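Uncharacterized protein (Ruminococcus gnavus, PDB 4QAN) is of unknown function but has a cystatin-like fold, as a divergent member of the NTF2-like superfamily, and can bind magnesium. Local coordinates at residues F87-A92 with R239-A244; A97-F102 with E255-Q260; Y230-G235 with K265-M270. All coordinates share one frame; numbering follows the deposited sequence. Where two conformers were deposited one is given.

Interaction 1: residues F87-A92 with R239-A244; sequences FPLTSA and RALAFA
Leu-241 faces Pro-88, Leu-89 and Ala-92, and every contact between 87-92 and 239-244 runs through this one leucine. The apolar contacts divide between its two methyls. CD2 meets one branch of Leu-89, with Leu-241 CD2 lying 4.2 Å from Leu-89 CD2. CD1 lies against two residues one helical turn apart, with Leu-241 CD1 4.4 Å from Pro-88 CB and 4.5 Å from Ala-92 CB. With CG anti to its carbonyl carbon (chi1 -63°), Leu-241 places this methyl fork against the other helix. These distances are relaxed van der Waals separations, and the 115 Å² buried by the two segments together describes a small but well-enclosed patch.

The backbone supplies the remaining contact. Pro-88 O comes within 4.1 Å of Leu-241 CD1, a plain van der Waals approach, because a methyl offers no polar hydrogen; the oxygen itself accepts the helical bond from Ala-92 N at 3.1 Å. No hydrogen bond crosses between the segments; the side chains that meet are all aliphatic.

Tyr-263 of helix 254-275 also touches Leu-241. The arrangement is therefore a three-helix junction: the start of helix 87-108, which leads into the sheet beginning with strand 116-122, packs onto the short helix 237-242 beside helix 254-275, both of which precede the sheet beginning with strand 305-314, in a chain of cystatin-like fold.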
ATOM      1  N   PHE A  87      -9.324   3.043  -2.906  1.00 28.31           N
ATOM      2  CA  PHE A  87      -8.876   3.303  -1.535  1.00 29.82           C
ATOM      3  C   PHE A  87      -8.224   2.104  -0.851  1.00 28.26           C
ATOM      4  O   PHE A  87      -7.123   2.213  -0.329  1.00 27.26           O
ATOM      5  CB  PHE A  87     -10.015   3.893  -0.669  1.00 32.09           C
ATOM      6  CG  PHE A  87      -9.636   4.092   0.786  1.00 38.82           C
ATOM      7  CD1 PHE A  87      -9.058   5.281   1.223  1.00 39.95           C
ATOM      8  CD2 PHE A  87      -9.839   3.077   1.716  1.00 42.82           C
ATOM      9  CE1 PHE A  87      -8.687   5.452   2.556  1.00 39.92           C
ATOM     10  CE2 PHE A  87      -9.481   3.243   3.052  1.00 42.73           C
ATOM     11  CZ  PHE A  87      -8.903   4.431   3.471  1.00 41.18           C
ATOM     12  N   PRO A  88      -8.893   0.949  -0.834  1.00 26.68           N
ATOM     13  CA  PRO A  88      -8.211  -0.144  -0.130  1.00 26.91           C
ATOM     14  C   PRO A  88      -6.829  -0.506  -0.704  1.00 26.95           C
ATOM     15  O   PRO A  88      -5.952  -0.951   0.053  1.00 25.57           O
ATOM     16  CB  PRO A  88      -9.189  -1.313  -0.276  1.00 27.85           C
ATOM     17  CG  PRO A  88     -10.540  -0.654  -0.503  1.00 28.28           C
ATOM     18  CD  PRO A  88     -10.225   0.559  -1.328  1.00 26.18           C
ATOM     19  N   LEU A  89      -6.620  -0.330  -2.012  1.00 26.80           N
ATOM     20  CA  LEU A  89      -5.303  -0.634  -2.595  1.00 28.69           C
ATOM     21  C   LEU A  89      -4.249   0.377  -2.126  1.00 29.44           C
ATOM     22  O   LEU A  89      -3.127   0.007  -1.828  1.00 31.41           O
ATOM     23  CB  LEU A  89      -5.361  -0.667  -4.125  1.00 31.30           C
ATOM     24  CG  LEU A  89      -6.412  -1.579  -4.755  1.00 32.91           C
ATOM     25  CD1 LEU A  89      -6.072  -1.862  -6.216  1.00 34.30           C
ATOM     26  CD2 LEU A  89      -6.530  -2.891  -3.988  1.00 36.54           C
ATOM     27  N   THR A  90      -4.653   1.641  -2.024  1.00 29.38           N
ATOM     28  CA  THR A  90      -3.764   2.731  -1.700  1.00 29.92           C
ATOM     29  C   THR A  90      -3.409   2.646  -0.223  1.00 30.10           C
ATOM     30  O   THR A  90      -2.227   2.703   0.136  1.00 28.02           O
ATOM     31  CB  THR A  90      -4.380   4.110  -2.046  1.00 29.82           C
ATOM     32  OG1 THR A  90      -4.777   4.145  -3.425  1.00 30.28           O
ATOM     33  CG2 THR A  90      -3.375   5.220  -1.832  1.00 34.08           C
ATOM     34  N   SER A  91      -4.420   2.460   0.619  1.00 31.76           N
ATOM     35  CA  SER A  91      -4.192   2.281   2.059  1.00 32.66           C
ATOM     36  C   SER A  91      -3.251   1.120   2.334  1.00 30.06           C
ATOM     37  O   SER A  91      -2.311   1.260   3.106  1.00 33.58           O
ATOM     38  CB  SER A  91      -5.495   2.066   2.825  1.00 30.07           C
ATOM     39  OG  SER A  91      -5.225   1.583   4.137  1.00 26.72           O
ATOM     40  N   ALA A  92      -3.497  -0.008   1.688  1.00 32.31           N
ATOM     41  CA  ALA A  92      -2.695  -1.196   1.919  1.00 28.39           C
ATOM     42  C   ALA A  92      -1.264  -1.044   1.447  1.00 29.97           C
ATOM     43  O   ALA A  92      -0.353  -1.483   2.139  1.00 29.95           O
ATOM     44  CB  ALA A  92      -3.343  -2.411   1.289  1.00 27.99           C
ATOM     45  N   ARG A 239     -12.669  -6.766   0.042  1.00 27.69           N
ATOM     46  CA  ARG A 239     -13.082  -8.144  -0.103  1.00 29.40           C
ATOM     47  C   ARG A 239     -12.218  -8.835  -1.159  1.00 28.03           C
ATOM     48  O   ARG A 239     -11.828 -10.005  -1.017  1.00 28.99           O
ATOM     49  CB  ARG A 239     -14.566  -8.169  -0.473  1.00 30.70           C
ATOM     50  CG  ARG A 239     -15.201  -9.529  -0.501  1.00 34.45           C
ATOM     51  CD  ARG A 239     -16.725  -9.417  -0.645  1.00 39.98           C
ATOM     52  NE  ARG A 239     -17.284 -10.625  -1.255  1.00 42.00           N
ATOM     53  CZ  ARG A 239     -17.575 -11.753  -0.606  1.00 48.82           C
ATOM     54  NH1 ARG A 239     -17.401 -11.851   0.716  1.00 46.93           N
ATOM     55  NH2 ARG A 239     -18.069 -12.785  -1.289  1.00 50.48           N
ATOM     56  N   ALA A 240     -11.883  -8.097  -2.206  1.00 26.81           N
ATOM     57  CA  ALA A 240     -10.947  -8.602  -3.196  1.00 26.78           C
ATOM     58  C   ALA A 240      -9.619  -9.012  -2.546  1.00 31.13           C
ATOM     59  O   ALA A 240      -9.052 -10.063  -2.896  1.00 29.33           O
ATOM     60  CB  ALA A 240     -10.716  -7.583  -4.287  1.00 25.60           C
ATOM     61  N   LEU A 241      -9.130  -8.213  -1.597  1.00 30.10           N
ATOM     62  CA  LEU A 241      -7.865  -8.552  -0.936  1.00 30.00           C
ATOM     63  C   LEU A 241      -8.042  -9.749   0.000  1.00 33.77           C
ATOM     64  O   LEU A 241      -7.198 -10.645   0.017  1.00 29.31           O
ATOM     65  CB  LEU A 241      -7.324  -7.373  -0.153  1.00 28.68           C
ATOM     66  CG  LEU A 241      -6.956  -6.151  -0.990  1.00 27.58           C
ATOM     67  CD1 LEU A 241      -6.772  -4.952  -0.069  1.00 27.63           C
ATOM     68  CD2 LEU A 241      -5.721  -6.376  -1.845  1.00 27.14           C
ATOM     69  N   ALA A 242      -9.152  -9.767   0.749  1.00 32.89           N
ATOM     70  CA  ALA A 242      -9.521 -10.913   1.599  1.00 31.15           C
ATOM     71  C   ALA A 242      -9.412 -12.286   0.914  1.00 29.22           C
ATOM     72  O   ALA A 242      -9.073 -13.270   1.565  1.00 29.43           O
ATOM     73  CB  ALA A 242     -10.925 -10.737   2.146  1.00 30.74           C
ATOM     74  N   PHE A 243      -9.715 -12.362  -0.378  1.00 29.68           N
ATOM     75  CA  PHE A 243      -9.623 -13.648  -1.134  1.00 27.27           C
ATOM     76  C   PHE A 243      -8.217 -14.222  -1.241  1.00 29.22           C
ATOM     77  O   PHE A 243      -8.051 -15.417  -1.516  1.00 31.82           O
ATOM     78  CB  PHE A 243     -10.234 -13.522  -2.541  1.00 28.14           C
ATOM     79  CG  PHE A 243     -11.740 -13.622  -2.559  1.00 32.06           C
ATOM     80  CD1 PHE A 243     -12.372 -14.782  -2.143  1.00 37.15           C
ATOM     81  CD2 PHE A 243     -12.520 -12.557  -2.976  1.00 33.42           C
ATOM     82  CE1 PHE A 243     -13.762 -14.876  -2.135  1.00 41.10           C
ATOM     83  CE2 PHE A 243     -13.901 -12.650  -2.995  1.00 32.31           C
ATOM     84  CZ  PHE A 243     -14.523 -13.804  -2.564  1.00 35.59           C
ATOM     85  N   ALA A 244      -7.202 -13.383  -1.072  1.00 31.73           N
ATOM     86  CA  ALA A 244      -5.813 -13.858  -1.050  1.00 34.63           C
ATOM     87  C   ALA A 244      -5.164 -13.742   0.335  1.00 33.40           C
ATOM     88  O   ALA A 244      -3.969 -13.929   0.475  1.00 37.27           O
ATOM     89  CB  ALA A 244      -5.001 -13.095  -2.071  1.00 37.30           C
TER

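Interaction 2: residues A97-F102 with E255-Q260; sequences AYIEQF and ELLKKQ
Ile-99 turns CG1 anti to its carbonyl carbon (chi1 -69°), which leaves CG2 anti to the backbone N and lets the two branches reach Leu-257 and Lys-258 separately. The longer branch ends against Leu-257 at about a right angle: Ile-99 CD1 to Leu-257 CB is 3.5 Å, tighter than a usual carbon contact. The shorter branch lies on the aliphatic part of Lys-258, with Ile-99 CG2 3.7 Å from Lys-258 CD. The lysine is bent at chi3 (-52°), and its CD also passes Glu-100 CG at 4.2 Å; the methylenes of this partly exposed lysine lie over the buried isoleucine. Cut back to an alanine here, the Ile-99 side chain would lose both branches, which would probably open a gap beside Leu-257 CB and leave the Lys-258 methylenes without their apolar partner.

The polar ends meet less directly. Glu-100 OE2 and Lys-258 NZ are 5.4 Å apart, too far for a salt bridge, and one water spans them. It donates to Glu-100 OE2 at 2.6 Å, whereas its bond from Lys-258 NZ, at 3.4 Å, is weak. The direct ion pairs lie elsewhere, Glu-100 with Lys-96 and Lys-258 with Glu-103, both partners on helix 87-108.

The segment axes approach to 9.8 Å, and their directions differ by 135°, nearer antiparallel than parallel. This is a helix-helix crossing with an aliphatic centre and, at its edge, charged groups bridged by one water, joining helix 87-108, which precedes one sheet, to helix 254-275, which precedes the other, in this cystatin-like protein.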
ATOM      1  N   ALA A  97       4.534   0.376   2.972  1.00 30.84           N
ATOM      2  CA  ALA A  97       5.672   1.279   2.825  1.00 32.06           C
ATOM      3  C   ALA A  97       6.079   1.841   4.181  1.00 34.33           C
ATOM      4  O   ALA A  97       7.270   1.901   4.475  1.00 33.74           O
ATOM      5  CB  ALA A  97       5.362   2.406   1.841  1.00 29.96           C
ATOM      6  N   TYR A  98       5.096   2.204   5.011  1.00 33.43           N
ATOM      7  CA  TYR A  98       5.380   2.689   6.372  1.00 36.90           C
ATOM      8  C   TYR A  98       5.990   1.619   7.302  1.00 37.28           C
ATOM      9  O   TYR A  98       6.866   1.923   8.109  1.00 35.27           O
ATOM     10  CB  TYR A  98       4.135   3.295   7.026  1.00 37.58           C
ATOM     11  CG  TYR A  98       3.807   4.691   6.541  1.00 39.03           C
ATOM     12  CD1 TYR A  98       4.723   5.715   6.672  1.00 39.33           C
ATOM     13  CD2 TYR A  98       2.576   4.983   5.954  1.00 40.42           C
ATOM     14  CE1 TYR A  98       4.437   6.994   6.239  1.00 41.08           C
ATOM     15  CE2 TYR A  98       2.271   6.266   5.513  1.00 38.40           C
ATOM     16  CZ  TYR A  98       3.211   7.272   5.653  1.00 40.45           C
ATOM     17  OH  TYR A  98       2.944   8.558   5.224  1.00 37.46           O
ATOM     18  N   ILE A  99       5.536   0.375   7.170  1.00 36.96           N
ATOM     19  CA  ILE A  99       6.094  -0.723   7.943  1.00 35.81           C
ATOM     20  C   ILE A  99       7.572  -0.854   7.615  1.00 33.42           C
ATOM     21  O   ILE A  99       8.393  -1.030   8.499  1.00 30.76           O
ATOM     22  CB  ILE A  99       5.339  -2.058   7.712  1.00 34.11           C
ATOM     23  CG1 ILE A  99       3.935  -1.955   8.330  1.00 35.57           C
ATOM     24  CG2 ILE A  99       6.082  -3.218   8.364  1.00 35.20           C
ATOM     25  CD1 ILE A  99       2.938  -3.015   7.902  1.00 33.76           C
ATOM     26  N   GLU A 100       7.903  -0.741   6.339  1.00 33.95           N
ATOM     27  CA  GLU A 100       9.280  -0.864   5.912  1.00 36.44           C
ATOM     28  C   GLU A 100      10.164   0.274   6.370  1.00 37.75           C
ATOM     29  O   GLU A 100      11.313   0.043   6.717  1.00 38.27           O
ATOM     30  CB  GLU A 100       9.345  -1.038   4.417  1.00 40.77           C
ATOM     31  CG  GLU A 100       8.873  -2.417   4.059  1.00 40.49           C
ATOM     32  CD  GLU A 100       8.607  -2.572   2.606  1.00 48.19           C
ATOM     33  OE1 GLU A 100       8.435  -1.534   1.935  1.00 49.26           O
ATOM     34  OE2 GLU A 100       8.562  -3.738   2.153  1.00 48.08           O
ATOM     35  N   GLN A 101       9.631   1.491   6.412  1.00 36.60           N
ATOM     36  CA  GLN A 101      10.360   2.590   7.029  1.00 36.53           C
ATOM     37  C   GLN A 101      10.612   2.262   8.492  1.00 37.18           C
ATOM     38  O   GLN A 101      11.737   2.369   8.963  1.00 36.79           O
ATOM     39  CB  GLN A 101       9.601   3.902   6.922  1.00 36.52           C
ATOM     40  CG  GLN A 101       9.458   4.393   5.498  1.00 36.40           C
ATOM     41  CD  GLN A 101       9.322   5.890   5.400  1.00 37.95           C
ATOM     42  OE1 GLN A 101       8.714   6.532   6.257  1.00 37.93           O
ATOM     43  NE2 GLN A 101       9.902   6.463   4.348  1.00 39.67           N
ATOM     44  N   PHE A 102       9.559   1.844   9.195  1.00 38.97           N
ATOM     45  CA  PHE A 102       9.666   1.516  10.603  0.75 41.09           C
ATOM     46  C   PHE A 102      10.734   0.440  10.820  1.00 41.65           C
ATOM     47  O   PHE A 102      11.617   0.600  11.649  1.00 40.71           O
ATOM     48  CB  PHE A 102       8.313   1.050  11.124  0.75 40.49           C
ATOM     49  CG  PHE A 102       8.296   0.757  12.592  0.75 40.92           C
ATOM     50  CD1 PHE A 102       8.108   1.776  13.509  0.75 40.58           C
ATOM     51  CD2 PHE A 102       8.453  -0.547  13.056  0.75 40.84           C
ATOM     52  CE1 PHE A 102       8.077   1.500  14.862  0.75 41.45           C
ATOM     53  CE2 PHE A 102       8.425  -0.831  14.404  0.75 40.49           C
ATOM     54  CZ  PHE A 102       8.232   0.194  15.308  0.75 42.31           C
ATOM     55  N   GLU A 255       4.082  -8.818   9.196  1.00 32.27           N
ATOM     56  CA  GLU A 255       4.256  -9.724   8.069  1.00 33.91           C
ATOM     57  C   GLU A 255       2.986  -9.802   7.208  1.00 32.26           C
ATOM     58  O   GLU A 255       3.055  -9.775   5.970  1.00 27.05           O
ATOM     59  CB  GLU A 255       4.658 -11.125   8.546  1.00 37.74           C
ATOM     60  CG  GLU A 255       5.992 -11.193   9.275  1.00 45.30           C
ATOM     61  CD  GLU A 255       5.945 -10.726  10.734  1.00 49.24           C
ATOM     62  OE1 GLU A 255       4.838 -10.489  11.292  1.00 43.94           O
ATOM     63  OE2 GLU A 255       7.040 -10.592  11.330  1.00 53.05           O
ATOM     64  N   LEU A 256       1.827  -9.896   7.852  1.00 32.92           N
ATOM     65  CA  LEU A 256       0.577 -10.084   7.103  1.00 34.34           C
ATOM     66  C   LEU A 256       0.220  -8.812   6.380  1.00 32.61           C
ATOM     67  O   LEU A 256      -0.286  -8.861   5.256  1.00 30.03           O
ATOM     68  CB  LEU A 256      -0.585 -10.508   8.006  1.00 34.25           C
ATOM     69  CG  LEU A 256      -0.508 -11.932   8.558  1.00 41.14           C
ATOM     70  CD1 LEU A 256      -1.640 -12.199   9.547  1.00 39.77           C
ATOM     71  CD2 LEU A 256      -0.527 -12.947   7.421  1.00 43.09           C
ATOM     72  N   LEU A 257       0.484  -7.681   7.027  1.00 28.22           N
ATOM     73  CA  LEU A 257       0.218  -6.382   6.421  1.00 28.28           C
ATOM     74  C   LEU A 257       1.102  -6.083   5.219  1.00 28.24           C
ATOM     75  O   LEU A 257       0.646  -5.457   4.265  1.00 28.32           O
ATOM     76  CB  LEU A 257       0.366  -5.273   7.445  1.00 27.66           C
ATOM     77  CG  LEU A 257      -0.762  -5.174   8.460  1.00 27.21           C
ATOM     78  CD1 LEU A 257      -0.453  -4.091   9.490  1.00 28.61           C
ATOM     79  CD2 LEU A 257      -2.092  -4.899   7.767  1.00 27.31           C
ATOM     80  N   LYS A 258       2.358  -6.505   5.262  1.00 25.99           N
ATOM     81  CA  LYS A 258       3.241  -6.284   4.134  1.00 29.18           C
ATOM     82  C   LYS A 258       2.787  -7.152   2.939  1.00 30.12           C
ATOM     83  O   LYS A 258       2.745  -6.677   1.810  1.00 28.62           O
ATOM     84  CB  LYS A 258       4.700  -6.559   4.516  1.00 27.99           C
ATOM     85  CG  LYS A 258       5.265  -5.531   5.493  1.00 33.66           C
ATOM     86  CD  LYS A 258       6.772  -5.651   5.664  1.00 35.00           C
ATOM     87  CE  LYS A 258       7.183  -7.067   6.011  1.00 36.25           C
ATOM     88  NZ  LYS A 258       8.620  -7.121   6.357  1.00 39.77           N
ATOM     89  N   LYS A 259       2.425  -8.401   3.223  1.00 29.75           N
ATOM     90  CA  LYS A 259       1.839  -9.318   2.222  1.00 34.43           C
ATOM     91  C   LYS A 259       0.573  -8.735   1.597  1.00 31.68           C
ATOM     92  O   LYS A 259       0.375  -8.843   0.399  1.00 27.52           O
ATOM     93  CB  LYS A 259       1.476 -10.654   2.888  1.00 38.01           C
ATOM     94  CG  LYS A 259       1.796 -11.897   2.075  1.00 48.19           C
ATOM     95  CD  LYS A 259       1.927 -13.149   2.961  1.00 58.51           C
ATOM     96  CE  LYS A 259       2.862 -12.948   4.164  1.00 56.98           C
ATOM     97  NZ  LYS A 259       3.438 -14.201   4.755  1.00 53.82           N
ATOM     98  N   GLN A 260      -0.270  -8.125   2.431  1.00 29.01           N
ATOM     99  CA  GLN A 260      -1.501  -7.472   1.978  1.00 31.83           C
ATOM    100  C   GLN A 260      -1.168  -6.312   1.042  1.00 30.11           C
ATOM    101  O   GLN A 260      -1.798  -6.143  -0.008  1.00 29.32           O
ATOM    102  CB  GLN A 260      -2.320  -6.987   3.188  1.00 28.87           C
ATOM    103  CG  GLN A 260      -3.554  -6.159   2.861  1.00 27.52           C
ATOM    104  CD  GLN A 260      -4.359  -5.778   4.098  1.00 28.64           C
ATOM    105  OE1 GLN A 260      -5.226  -6.523   4.537  1.00 30.96           O
ATOM    106  NE2 GLN A 260      -4.086  -4.611   4.652  1.00 27.43           N
TER
HETATM  107  O   HOH W   1       9.571  -5.824   3.351  1.00 52.05           O

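Interaction 3: residues Y230-G235 with K265-M270; sequences YAIEKG and KELKTM
Ile-232 touches Leu-267 and Met-270 with a single methyl, CD1, where helix 221-234 packs on helix 254-275 in the group of helices that precedes the second sheet of this cystatin-like protein. Along 265-270, Lys-265 comes first and works within its own helix: its carbonyl oxygen accepts from Thr-269 N at 2.9 Å and from Thr-269 OG1 at 2.6 Å, the two donors arriving from opposite faces of the carbonyl plane. Its ammonium group pairs with Asp-75. Glu-266 follows, tied through OE1 to the backbone N of Leu-354.

Leu-267 is the first residue to cross the interface. Its CG stands anti to the backbone N (chi1 173°), and Leu-267 CD1 reaches Ile-232 CD1 at 3.5 Å, the two side chains running past one another with opposed directions. Lys-268 turns to other partners, forming a salt bridge with Glu-93 and hydrogen bonds to the carbonyls of Ile-74 and Leu-76.

Met-270, a selenomethionine, extends to SE and then bends at chi3 (82°), bringing its terminal methyl back to the isoleucine. Both methyl contacts are closer than usual for carbon, evidence of a tight fit within only 95 Å² of buried surface. The three methyls form a compact triangle: Met-270 CE is 3.4 Å from Ile-232 CD1 and 3.9 Å from Leu-267 CD1.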
ATOM      1  N   TYR A 230     -16.132 -10.270  -9.055  1.00 27.01           N
ATOM      2  CA  TYR A 230     -17.363  -9.586  -8.694  1.00 27.03           C
ATOM      3  C   TYR A 230     -17.068  -8.442  -7.720  1.00 28.29           C
ATOM      4  O   TYR A 230     -17.638  -7.351  -7.842  1.00 29.13           O
ATOM      5  CB  TYR A 230     -18.369 -10.555  -8.063  1.00 27.53           C
ATOM      6  CG  TYR A 230     -19.670  -9.901  -7.592  1.00 27.27           C
ATOM      7  CD1 TYR A 230     -20.598  -9.418  -8.508  1.00 28.41           C
ATOM      8  CD2 TYR A 230     -19.962  -9.767  -6.222  1.00 28.14           C
ATOM      9  CE1 TYR A 230     -21.781  -8.821  -8.088  1.00 29.75           C
ATOM     10  CE2 TYR A 230     -21.142  -9.171  -5.782  1.00 29.17           C
ATOM     11  CZ  TYR A 230     -22.052  -8.706  -6.715  1.00 31.17           C
ATOM     12  OH  TYR A 230     -23.223  -8.125  -6.302  1.00 31.53           O
ATOM     13  N   ALA A 231     -16.203  -8.699  -6.747  1.00 26.00           N
ATOM     14  CA  ALA A 231     -15.743  -7.644  -5.833  1.00 27.55           C
ATOM     15  C   ALA A 231     -15.145  -6.426  -6.572  1.00 27.36           C
ATOM     16  O   ALA A 231     -15.442  -5.261  -6.255  1.00 28.31           O
ATOM     17  CB  ALA A 231     -14.727  -8.213  -4.856  1.00 30.00           C
ATOM     18  N   ILE A 232     -14.308  -6.709  -7.560  1.00 26.92           N
ATOM     19  CA  ILE A 232     -13.711  -5.671  -8.407  1.00 27.14           C
ATOM     20  C   ILE A 232     -14.790  -4.878  -9.154  1.00 28.90           C
ATOM     21  O   ILE A 232     -14.776  -3.636  -9.146  1.00 29.92           O
ATOM     22  CB  ILE A 232     -12.664  -6.296  -9.363  1.00 26.11           C
ATOM     23  CG1 ILE A 232     -11.421  -6.686  -8.533  1.00 26.98           C
ATOM     24  CG2 ILE A 232     -12.280  -5.324 -10.476  1.00 27.96           C
ATOM     25  CD1 ILE A 232     -10.374  -7.523  -9.239  1.00 27.05           C
ATOM     26  N   GLU A 233     -15.755  -5.593  -9.732  1.00 30.42           N
ATOM     27  CA  GLU A 233     -16.876  -4.974 -10.444  1.00 30.37           C
ATOM     28  C   GLU A 233     -17.671  -4.028  -9.556  1.00 32.63           C
ATOM     29  O   GLU A 233     -18.142  -2.990 -10.033  1.00 34.46           O
ATOM     30  CB  GLU A 233     -17.816  -6.045 -10.994  1.00 32.91           C
ATOM     31  CG  GLU A 233     -17.204  -6.961 -12.051  1.00 31.29           C
ATOM     32  CD  GLU A 233     -18.043  -8.190 -12.317  1.00 31.39           C
ATOM     33  OE1 GLU A 233     -19.000  -8.427 -11.557  1.00 30.90           O
ATOM     34  OE2 GLU A 233     -17.754  -8.928 -13.288  1.00 31.76           O
ATOM     35  N   LYS A 234     -17.825  -4.391  -8.277  1.00 30.82           N
ATOM     36  CA  LYS A 234     -18.649  -3.635  -7.329  1.00 31.11           C
ATOM     37  C   LYS A 234     -17.877  -2.615  -6.492  1.00 31.60           C
ATOM     38  O   LYS A 234     -18.471  -1.892  -5.685  1.00 30.71           O
ATOM     39  CB  LYS A 234     -19.367  -4.591  -6.368  1.00 34.86           C
ATOM     40  CG  LYS A 234     -20.177  -5.688  -7.053  1.00 35.43           C
ATOM     41  CD  LYS A 234     -21.351  -5.163  -7.851  1.00 35.87           C
ATOM     42  CE  LYS A 234     -22.444  -4.663  -6.923  1.00 39.19           C
ATOM     43  NZ  LYS A 234     -23.766  -4.802  -7.560  1.00 42.83           N
ATOM     44  N   GLY A 235     -16.564  -2.563  -6.673  1.00 31.64           N
ATOM     45  CA  GLY A 235     -15.724  -1.661  -5.914  1.00 35.45           C
ATOM     46  C   GLY A 235     -15.472  -2.130  -4.489  1.00 37.34           C
ATOM     47  O   GLY A 235     -15.187  -1.311  -3.616  1.00 36.14           O
ATOM     48  N   LYS A 265      -0.682  -4.435  -4.594  1.00 24.23           N
ATOM     49  CA  LYS A 265       0.136  -4.050  -5.714  1.00 26.67           C
ATOM     50  C   LYS A 265      -0.118  -4.913  -6.939  1.00 26.77           C
ATOM     51  O   LYS A 265      -0.189  -4.366  -8.047  1.00 26.55           O
ATOM     52  CB  LYS A 265       1.613  -4.103  -5.354  1.00 28.18           C
ATOM     53  CG  LYS A 265       2.453  -3.416  -6.405  1.00 28.91           C
ATOM     54  CD  LYS A 265       3.914  -3.358  -6.049  1.00 34.82           C
ATOM     55  CE  LYS A 265       4.648  -2.626  -7.160  1.00 35.75           C
ATOM     56  NZ  LYS A 265       6.097  -2.629  -6.920  1.00 41.70           N
ATOM     57  N   GLU A 266      -0.222  -6.235  -6.747  1.00 29.16           N
ATOM     58  CA  GLU A 266      -0.492  -7.186  -7.859  1.00 30.23           C
ATOM     59  C   GLU A 266      -1.868  -6.947  -8.463  1.00 29.45           C
ATOM     60  O   GLU A 266      -2.061  -7.067  -9.683  1.00 32.64           O
ATOM     61  CB  GLU A 266      -0.514  -8.661  -7.399  1.00 37.19           C
ATOM     62  CG  GLU A 266       0.789  -9.335  -6.995  1.00 44.70           C
ATOM     63  CD  GLU A 266       0.568 -10.774  -6.443  1.00 59.27           C
ATOM     64  OE1 GLU A 266       0.013 -11.698  -7.143  1.00 35.56           O
ATOM     65  OE2 GLU A 266       0.976 -10.995  -5.276  1.00 69.20           O
ATOM     66  N   LEU A 267      -2.832  -6.666  -7.595  1.00 27.15           N
ATOM     67  CA  LEU A 267      -4.199  -6.391  -8.009  1.00 28.82           C
ATOM     68  C   LEU A 267      -4.233  -5.099  -8.832  1.00 28.92           C
ATOM     69  O   LEU A 267      -4.673  -5.102  -9.996  1.00 27.03           O
ATOM     70  CB  LEU A 267      -5.115  -6.321  -6.781  1.00 27.76           C
ATOM     71  CG  LEU A 267      -6.579  -5.881  -6.932  1.00 34.16           C
ATOM     72  CD1 LEU A 267      -7.229  -6.469  -8.167  1.00 33.91           C
ATOM     73  CD2 LEU A 267      -7.393  -6.242  -5.692  1.00 34.20           C
ATOM     74  N   LYS A 268      -3.718  -4.021  -8.251  1.00 28.16           N
ATOM     75  CA  LYS A 268      -3.513  -2.758  -8.972  1.00 27.60           C
ATOM     76  C   LYS A 268      -2.887  -2.965 -10.340  1.00 30.18           C
ATOM     77  O   LYS A 268      -3.310  -2.387 -11.349  1.00 26.55           O
ATOM     78  CB  LYS A 268      -2.602  -1.834  -8.170  1.00 30.52           C
ATOM     79  CG  LYS A 268      -2.371  -0.480  -8.835  1.00 30.01           C
ATOM     80  CD  LYS A 268      -1.302   0.344  -8.151  1.00 29.08           C
ATOM     81  CE  LYS A 268       0.070  -0.273  -8.311  1.00 29.96           C
ATOM     82  NZ  LYS A 268       1.044   0.398  -7.409  1.00 34.37           N
ATOM     83  N   THR A 269      -1.879  -3.817 -10.365  1.00 31.18           N
ATOM     84  CA  THR A 269      -1.141  -4.059 -11.559  1.00 29.49           C
ATOM     85  C   THR A 269      -2.045  -4.704 -12.611  1.00 30.64           C
ATOM     86  O   THR A 269      -1.984  -4.357 -13.793  1.00 29.61           O
ATOM     87  CB  THR A 269       0.107  -4.890 -11.227  1.00 32.07           C
ATOM     88  OG1 THR A 269       0.950  -4.112 -10.364  1.00 30.28           O
ATOM     89  CG2 THR A 269       0.867  -5.270 -12.485  1.00 30.41           C
HETATM   90  N   MSE A 270      -2.901  -5.613 -12.162  1.00 31.34           N
HETATM   91  CA  MSE A 270      -3.858  -6.286 -13.027  1.00 28.56           C
HETATM   92  C   MSE A 270      -4.842  -5.274 -13.581  1.00 27.60           C
HETATM   93  O   MSE A 270      -5.076  -5.233 -14.780  1.00 28.17           O
HETATM   94  CB  MSE A 270      -4.554  -7.418 -12.265  1.00 25.68           C
HETATM   95  CG  MSE A 270      -5.567  -8.082 -13.194  1.00 24.77           C
HETATM   96 SE   MSE A 270      -6.558  -9.560 -12.379  0.75 20.48          SE
HETATM   97  CE  MSE A 270      -7.916  -8.487 -11.437  1.00 21.46           C
TER

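How the interactions relate
Interactions 1 and 3 are buried and aliphatic, whereas interaction 2 is partly buried and adds charge and water at its edge. Helix 87-108 serves interactions 1 and 2, and helix 254-275 serves 2 and 3. Interactions 1 and 3 adjoin, their centres about 8 Å apart: Leu-89 CD2 and Ala-240 CB both pack on Leu-267 CD2, at 3.9 and 3.8 Å, making one continuous apolar region. Interaction 2 touches interaction 1 through Ala-92 CB and Gln-260 CG, 4.1 Å apart, but its centre lies about 20 Å from that of interaction 3. The close methyl contacts occur in 2 and 3; interaction 1 is looser.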